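Local structure of isomaltose glucohydrolase (Kribbella flavida, 5Z3E) at residues A[267-272]-A[321-326]; A[316-321]-A[379-384]; A[335-340]-A[393-398]. The protein hydrolyses the alpha-1,6-glucosidic linkage of isomaltose from its non-reducing end, releasing beta-D-glucose and D-glucose, in the intracellular breakdown of a starch-derived cyclic tetrasaccharide. The protein carries 1 engineered substitution. One frame throughout, in Å; residues are numbered along the deposited sequence.

Interaction 1: A[267-272]-A[321-326]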
# COMPACT_ATOMS: atom_id res chain seq x y z
N SER A 267 0.93 -6.98 6.68
CA SER A 267 1.54 -6.01 5.78
C SER A 267 3.06 -6.16 5.67
O SER A 267 3.66 -5.59 4.75
CB SER A 267 1.21 -4.59 6.22
OG SER A 267 1.78 -4.28 7.48
N LEU A 268 3.68 -6.88 6.59
CA LEU A 268 5.14 -6.88 6.64
C LEU A 268 5.86 -7.36 5.38
O LEU A 268 6.95 -6.86 5.09
CB LEU A 268 5.65 -7.65 7.85
CG LEU A 268 5.41 -6.97 9.20
CD1 LEU A 268 5.87 -7.88 10.31
CD2 LEU A 268 6.14 -5.63 9.27
N PRO A 269 5.31 -8.31 4.60
CA PRO A 269 6.05 -8.69 3.39
C PRO A 269 6.29 -7.52 2.44
O PRO A 269 7.22 -7.59 1.64
CB PRO A 269 5.17 -9.79 2.79
CG PRO A 269 4.49 -10.41 4.01
CD PRO A 269 4.16 -9.19 4.85
N ALA A 270 5.47 -6.46 2.48
CA ALA A 270 5.71 -5.30 1.62
C ALA A 270 7.08 -4.69 1.87
O ALA A 270 7.63 -4.02 1.00
CB ALA A 270 4.64 -4.27 1.83
N CYS A 271 7.63 -4.87 3.08
CA CYS A 271 8.95 -4.38 3.41
C CYS A 271 10.07 -5.09 2.65
O CYS A 271 11.20 -4.60 2.62
CB CYS A 271 9.20 -4.57 4.89
SG CYS A 271 8.12 -3.58 5.93
N VAL A 272 9.75 -6.25 2.07
CA VAL A 272 10.67 -6.99 1.22
C VAL A 272 10.39 -6.54 -0.21
O VAL A 272 11.12 -5.69 -0.74
CB VAL A 272 10.54 -8.52 1.44
CG1 VAL A 272 11.55 -9.24 0.59
CG2 VAL A 272 10.70 -8.87 2.91
N ALA A 321 -2.44 -11.39 -1.77
CA ALA A 321 -1.75 -11.00 -2.98
C ALA A 321 -0.34 -10.54 -2.66
O ALA A 321 0.61 -10.86 -3.38
CB ALA A 321 -2.50 -9.89 -3.69
N LEU A 322 -0.18 -9.74 -1.61
CA LEU A 322 1.13 -9.27 -1.19
C LEU A 322 2.06 -10.42 -0.84
O LEU A 322 3.24 -10.44 -1.22
CB LEU A 322 0.94 -8.33 0.00
CG LEU A 322 2.19 -7.74 0.59
CD1 LEU A 322 2.94 -6.87 -0.40
CD2 LEU A 322 1.82 -6.96 1.84
N LEU A 323 1.55 -11.39 -0.08
CA LEU A 323 2.36 -12.55 0.26
C LEU A 323 2.70 -13.33 -1.01
O LEU A 323 3.85 -13.74 -1.20
CB LEU A 323 1.68 -13.43 1.32
CG LEU A 323 2.51 -14.62 1.79
CD1 LEU A 323 3.87 -14.23 2.34
CD2 LEU A 323 1.73 -15.40 2.84
N GLY A 324 1.72 -13.54 -1.89
CA GLY A 324 1.99 -14.23 -3.12
C GLY A 324 3.07 -13.56 -3.97
O GLY A 324 3.92 -14.23 -4.55
N TRP A 325 3.01 -12.23 -4.05
CA TRP A 325 4.00 -11.44 -4.80
C TRP A 325 5.39 -11.70 -4.23
O TRP A 325 6.35 -11.92 -4.94
CB TRP A 325 3.58 -9.99 -4.68
CG TRP A 325 4.40 -8.95 -5.40
CD1 TRP A 325 5.44 -9.10 -6.28
CD2 TRP A 325 4.17 -7.55 -5.30
NE1 TRP A 325 5.85 -7.86 -6.71
CE2 TRP A 325 5.09 -6.90 -6.13
CE3 TRP A 325 3.26 -6.78 -4.57
CZ2 TRP A 325 5.12 -5.50 -6.26
CZ3 TRP A 325 3.29 -5.42 -4.69
CH2 TRP A 325 4.21 -4.79 -5.52
N ASN A 326 5.47 -11.67 -2.89
CA ASN A 326 6.72 -11.92 -2.20
C ASN A 326 7.23 -13.36 -2.40
O ASN A 326 8.44 -13.56 -2.56
CB ASN A 326 6.58 -11.54 -0.74
CG ASN A 326 6.91 -10.09 -0.57
OD1 ASN A 326 8.10 -9.75 -0.44
ND2 ASN A 326 5.92 -9.22 -0.69

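Interaction 2: A[316-321]-A[379-384]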
# COMPACT_ATOMS: atom_id res chain seq x y z
N TRP A 316 -7.80 -11.12 4.11
CA TRP A 316 -7.74 -9.97 3.20
C TRP A 316 -7.10 -10.34 1.88
O TRP A 316 -5.94 -10.78 1.80
CB TRP A 316 -6.96 -8.84 3.87
CG TRP A 316 -7.81 -8.12 4.90
CD1 TRP A 316 -8.33 -8.60 6.07
CD2 TRP A 316 -8.27 -6.77 4.78
NE1 TRP A 316 -9.09 -7.63 6.67
CE2 TRP A 316 -9.06 -6.50 5.91
CE3 TRP A 316 -8.06 -5.76 3.84
CZ2 TRP A 316 -9.64 -5.26 6.12
CZ3 TRP A 316 -8.64 -4.54 4.04
CH2 TRP A 316 -9.41 -4.29 5.18
N ILE A 317 -7.83 -10.07 0.79
CA ILE A 317 -7.37 -10.35 -0.55
C ILE A 317 -6.02 -9.67 -0.81
O ILE A 317 -5.10 -10.27 -1.36
CB ILE A 317 -8.42 -9.96 -1.61
CG1 ILE A 317 -9.55 -11.01 -1.72
CG2 ILE A 317 -7.78 -9.77 -2.97
CD1 ILE A 317 -10.38 -11.22 -0.49
N LEU A 318 -5.91 -8.39 -0.43
CA LEU A 318 -4.70 -7.64 -0.75
C LEU A 318 -3.48 -8.22 -0.04
O LEU A 318 -2.37 -8.12 -0.54
CB LEU A 318 -4.91 -6.14 -0.47
CG LEU A 318 -5.03 -5.71 0.98
CD1 LEU A 318 -3.66 -5.39 1.56
CD2 LEU A 318 -5.93 -4.51 1.12
N LEU A 319 -3.68 -8.79 1.15
CA LEU A 319 -2.59 -9.37 1.91
C LEU A 319 -2.20 -10.75 1.36
O LEU A 319 -1.01 -11.07 1.34
CB LEU A 319 -2.90 -9.44 3.39
CG LEU A 319 -3.03 -8.09 4.09
CD1 LEU A 319 -3.34 -8.30 5.55
CD2 LEU A 319 -1.75 -7.25 3.92
N SER A 320 -3.17 -11.54 0.91
CA SER A 320 -2.82 -12.77 0.19
C SER A 320 -2.06 -12.46 -1.09
O SER A 320 -1.11 -13.16 -1.43
CB SER A 320 -4.09 -13.55 -0.09
OG SER A 320 -4.64 -14.03 1.10
N ALA A 321 -2.44 -11.39 -1.77
CA ALA A 321 -1.75 -11.00 -2.98
C ALA A 321 -0.34 -10.54 -2.66
O ALA A 321 0.61 -10.86 -3.38
CB ALA A 321 -2.50 -9.89 -3.69
N THR A 379 -17.00 -4.11 -1.45
CA THR A 379 -16.87 -4.92 -2.65
C THR A 379 -17.44 -4.15 -3.83
O THR A 379 -18.61 -3.79 -3.78
CB THR A 379 -17.61 -6.23 -2.51
OG1 THR A 379 -17.34 -6.91 -1.29
CG2 THR A 379 -17.39 -7.13 -3.70
N PRO A 380 -16.68 -3.90 -4.89
CA PRO A 380 -15.24 -4.17 -5.01
C PRO A 380 -14.41 -3.21 -4.17
O PRO A 380 -14.77 -2.04 -4.00
CB PRO A 380 -14.97 -3.88 -6.49
CG PRO A 380 -15.98 -2.81 -6.85
CD PRO A 380 -17.21 -3.15 -6.05
N LEU A 381 -13.29 -3.71 -3.65
CA LEU A 381 -12.25 -2.83 -3.14
C LEU A 381 -11.23 -2.68 -4.27
O LEU A 381 -10.66 -3.66 -4.73
CB LEU A 381 -11.57 -3.46 -1.92
CG LEU A 381 -10.57 -2.52 -1.26
CD1 LEU A 381 -11.27 -1.43 -0.47
CD2 LEU A 381 -9.58 -3.26 -0.37
N LEU A 382 -11.02 -1.45 -4.74
CA LEU A 382 -10.13 -1.30 -5.89
C LEU A 382 -8.74 -1.84 -5.63
O LEU A 382 -8.14 -2.46 -6.48
CB LEU A 382 -10.09 0.14 -6.42
CG LEU A 382 -11.15 0.50 -7.47
CD1 LEU A 382 -12.55 0.50 -6.90
CD2 LEU A 382 -10.84 1.82 -8.11
N TRP A 383 -8.23 -1.63 -4.41
CA TRP A 383 -6.92 -2.13 -4.03
C TRP A 383 -6.84 -3.66 -4.17
O TRP A 383 -5.83 -4.20 -4.58
CB TRP A 383 -6.60 -1.64 -2.62
CG TRP A 383 -5.20 -1.89 -2.11
CD1 TRP A 383 -4.14 -2.40 -2.78
CD2 TRP A 383 -4.75 -1.65 -0.76
NE1 TRP A 383 -3.05 -2.50 -1.94
CE2 TRP A 383 -3.41 -2.05 -0.69
CE3 TRP A 383 -5.37 -1.17 0.40
CZ2 TRP A 383 -2.68 -2.00 0.49
CZ3 TRP A 383 -4.64 -1.15 1.58
CH2 TRP A 383 -3.32 -1.58 1.61
N SER A 384 -7.93 -4.37 -3.86
CA SER A 384 -7.93 -5.82 -4.10
C SER A 384 -7.64 -6.15 -5.56
O SER A 384 -6.84 -7.03 -5.86
CB SER A 384 -9.27 -6.44 -3.71
OG SER A 384 -9.45 -6.42 -2.32
O HOH W 1 -8.10 -6.78 0.10

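Interaction 3: A[335-340]-A[393-398]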
# COMPACT_ATOMS: atom_id res chain seq x y z
N GLY A 335 3.95 -21.45 -4.33
CA GLY A 335 3.32 -20.75 -3.23
C GLY A 335 2.60 -19.51 -3.72
O GLY A 335 1.49 -19.18 -3.26
N ALA A 336 3.21 -18.79 -4.65
CA ALA A 336 2.57 -17.63 -5.25
C ALA A 336 1.26 -18.02 -5.91
O ALA A 336 0.22 -17.36 -5.72
CB ALA A 336 3.50 -16.97 -6.24
N LEU A 337 1.28 -19.11 -6.69
CA LEU A 337 0.10 -19.57 -7.39
C LEU A 337 -1.00 -19.98 -6.41
O LEU A 337 -2.17 -19.74 -6.69
CB LEU A 337 0.44 -20.74 -8.32
CG LEU A 337 1.19 -20.33 -9.58
CD1 LEU A 337 1.81 -21.55 -10.23
CD2 LEU A 337 0.23 -19.64 -10.56
N ARG A 338 -0.64 -20.62 -5.30
CA ARG A 338 -1.66 -21.01 -4.35
C ARG A 338 -2.42 -19.79 -3.84
O ARG A 338 -3.64 -19.81 -3.67
CB ARG A 338 -1.05 -21.79 -3.20
CG ARG A 338 -2.06 -22.25 -2.17
CD ARG A 338 -1.54 -23.30 -1.21
NE ARG A 338 -0.51 -22.78 -0.32
CZ ARG A 338 -0.74 -22.20 0.86
NH1 ARG A 338 0.27 -21.78 1.59
NH2 ARG A 338 -1.98 -22.09 1.35
N HIS A 339 -1.69 -18.71 -3.58
CA HIS A 339 -2.34 -17.48 -3.14
C HIS A 339 -3.14 -16.81 -4.23
O HIS A 339 -4.21 -16.28 -3.96
CB HIS A 339 -1.28 -16.56 -2.48
CG HIS A 339 -0.79 -17.11 -1.18
ND1 HIS A 339 0.22 -18.06 -1.08
CD2 HIS A 339 -1.26 -16.95 0.09
CE1 HIS A 339 0.36 -18.41 0.19
NE2 HIS A 339 -0.53 -17.77 0.91
N LEU A 340 -2.65 -16.84 -5.46
CA LEU A 340 -3.42 -16.33 -6.59
C LEU A 340 -4.75 -17.07 -6.73
O LEU A 340 -5.80 -16.47 -6.95
CB LEU A 340 -2.61 -16.40 -7.87
CG LEU A 340 -3.26 -15.78 -9.08
CD1 LEU A 340 -3.29 -14.26 -8.95
CD2 LEU A 340 -2.57 -16.21 -10.37
N ASP A 393 0.55 -10.34 -12.95
CA ASP A 393 1.64 -9.92 -13.80
C ASP A 393 2.97 -10.57 -13.37
O ASP A 393 3.75 -10.99 -14.22
CB ASP A 393 1.77 -8.39 -13.75
CG ASP A 393 2.79 -7.89 -14.70
OD1 ASP A 393 2.73 -8.28 -15.90
OD2 ASP A 393 3.63 -7.09 -14.27
N GLU A 394 3.22 -10.64 -12.08
CA GLU A 394 4.44 -11.29 -11.59
C GLU A 394 4.52 -12.75 -12.07
O GLU A 394 5.62 -13.27 -12.27
CB GLU A 394 4.45 -11.26 -10.08
CG GLU A 394 4.84 -9.99 -9.52
CD GLU A 394 6.34 -9.68 -9.75
OE1 GLU A 394 7.22 -10.33 -9.17
OE2 GLU A 394 6.55 -8.76 -10.49
N LEU A 395 3.37 -13.38 -12.20
CA LEU A 395 3.30 -14.78 -12.62
C LEU A 395 3.13 -14.90 -14.12
O LEU A 395 2.95 -16.03 -14.61
CB LEU A 395 2.16 -15.46 -11.85
CG LEU A 395 2.48 -15.66 -10.35
CD1 LEU A 395 1.22 -16.02 -9.58
CD2 LEU A 395 3.57 -16.70 -10.16
N GLY A 396 3.24 -13.81 -14.88
CA GLY A 396 3.28 -13.84 -16.33
C GLY A 396 1.94 -14.05 -16.95
O GLY A 396 1.88 -14.48 -18.13
N LEU A 397 0.87 -13.71 -16.25
CA LEU A 397 -0.46 -14.05 -16.62
C LEU A 397 -1.28 -12.97 -17.16
O LEU A 397 -2.46 -13.23 -17.46
CB LEU A 397 -1.21 -14.69 -15.49
CG LEU A 397 -0.51 -15.86 -14.81
CD1 LEU A 397 -1.32 -16.31 -13.63
CD2 LEU A 397 -0.28 -17.01 -15.78
N LEU A 398 -0.75 -11.80 -17.42
CA LEU A 398 -1.55 -10.75 -17.98
C LEU A 398 -1.57 -11.03 -19.50
O LEU A 398 -0.47 -11.25 -20.10
CB LEU A 398 -0.99 -9.35 -17.71
CG LEU A 398 -1.22 -8.98 -16.21
CD1 LEU A 398 -0.85 -7.54 -16.00
CD2 LEU A 398 -2.61 -9.19 -15.68

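Interaction 1: A[267-272]-A[321-326]
Pro269 and Ala270, in a short 3-10 turn, sit against Leu322 and Asn326 of helix 317-329, one of the helices of the (alpha/alpha)6 barrel found in glycoside hydrolase family 15. The tight part lies round Asn326 and Leu322 together. Leu322 CG stands opposite the backbone N (chi1 179°), which carries both methyls out to the turn: CD1 rests against Ala270 CB at 3.8 Å, and CD2 lies 3.7 Å from Ser267 O. Beside it Pro269 lays its CB 3.6 Å from Asn326 ND2, with the proline ring bridging from the amide to the leucines. The looser margin is at Leu323, whose CD1 comes no closer than 4.2 Å to Pro269 CG. No margin of this contact opens to solvent, since every touching residue is buried; Val292 of helix 283-296 packs on Pro269, and Arg289 of the same helix on Asn326.

Pro269 O accepts from Val272 N at 2.9 Å. Asn326 ND2 gives a hydrogen bond to Val273 O, beyond the turn, and another back to its own helix. With a leucine in place of Asn326, Val273 O would probably lose this donor, and the tie between loop and helix would be weakened. Val272 CB lies 3.3 Å from Asn326 OD1, the two side chains meeting at a slant. The bond within the helix, Asn326 ND2 to Leu322 O (3.0 Å, 170° at the hydrogen), lies in the amide plane and reaches the oxygen from the face opposite Asn326 N.

Interaction 2: A[316-321]-A[379-384]
Ile317 meets Ser384 at the start of helix 317-329, its CG2 lying 3.7 Å from Ser384 CB. CG2 takes the place opposite the backbone N, while CG1 (chi1 -78°) leads away from Ser384; the side chain also packs on Trp342 and Ile343 of helix 333-344. The backbone of Ile317 is hydrogen-bonded to Ala355, an engineered residue at the position inferred to supply the proton acceptor.

Leu318 follows and carries most of the contact. Its N, in the first turn of the helix, donates to a water at 2.8 Å; that water in turn donates to Ser384 OG, also at 2.8 Å, and Ser384 OG is hydrogen-bonded to Pro354 O as well. One water thus ties the first turns of two helices, 317-329 and 382-394, within the (alpha/alpha)6 barrel of family 15 enzymes. The region borders the active site: the side chain of Leu381, the residue just before helix 382-394, is about 4 Å from that of Ala355 and about 4 Å from a glycerol, probably from the crystallisation liquor.

The side chain of Leu318 lies across the indole of Trp383. Its CG is wedged between the backbone N and the carbonyl carbon (chi1 70°), and from there CD2 stands over the six-membered ring in a CH-pi contact, 3.5 Å from the centroid and 15° off the normal. CD1 covers the far rim, 3.7 Å from Trp383 CZ2. The same CD2 touches Leu381 CD2 at 4.1 Å. Phe79 meets the Trp383 ring with its plane nearly parallel. Ala321, a turn further along, packs on Met387, as Leu318 does.

Interaction 3: A[335-340]-A[393-398]
Leu395 lies at the centre of this contact, its two methyls shared among three residues of helix 333-344. CD2 rests 3.9 Å from Ala336 CB. CD1 lies between the next two, 3.9 Å from Leu337 CD2 and equally far from Leu340 CD2. With CG opposite the carbonyl carbon (chi1 -71°), the isobutyl group is directed at the flank of the helix; it slants across Leu337 and runs alongside Leu340 in the opposite sense.

Leu340 is the second main element. Its CG is opposite the backbone N (chi1 -175°), and the chain extends until CD2 touches both Leu395 and Leu397. Leu397 comes from the other direction, and the two leucines meet end to end: Leu397 CD1 is 3.5 Å from Leu340 CD2, tighter than usual for two methyls.

Leu395 and Leu397 are both presented by the way helix 382-394 ends. It closes in a Schellman motif, with Gly396 as the C-prime residue at positive phi, Gly396 N bonded to Asp393 O at 2.9 Å and Leu397 N directed to Ala392 O. The reversal places Leu395 just before the glycine and Leu397 just after it, so that both project onto the same side of helix 333-344. Helix 32-52 adds Leu38 against Leu340 and Leu35 against Leu397, while Leu30 touches Leu337 and Leu397. Leu340 also packs on Tyr388 and Leu391 of helix 382-394 itself.

How the interactions relate
Helix 317-329 serves interactions 1 and 2, which share Ala321, and helix 382-394 serves interactions 2 and 3, by its first turn in one and its end in the other. The touching residues of interactions 1 and 2 are all buried, these contacts centred about 10 and 11 Å from the chain's centre; interaction 3, centred about 19 Å out, includes partly exposed leucines. Chemistry follows place: an amide held by backbone carbonyls in interaction 1, a bridging water and a CH-pi contact near the active site in interaction 2, and methyl groups alone in interaction 3. Helix 333-344 joins them through Ala336 CB, 3.2 Å from Gly324 O, and His339 CB, 3.6 Å from Ser320 O.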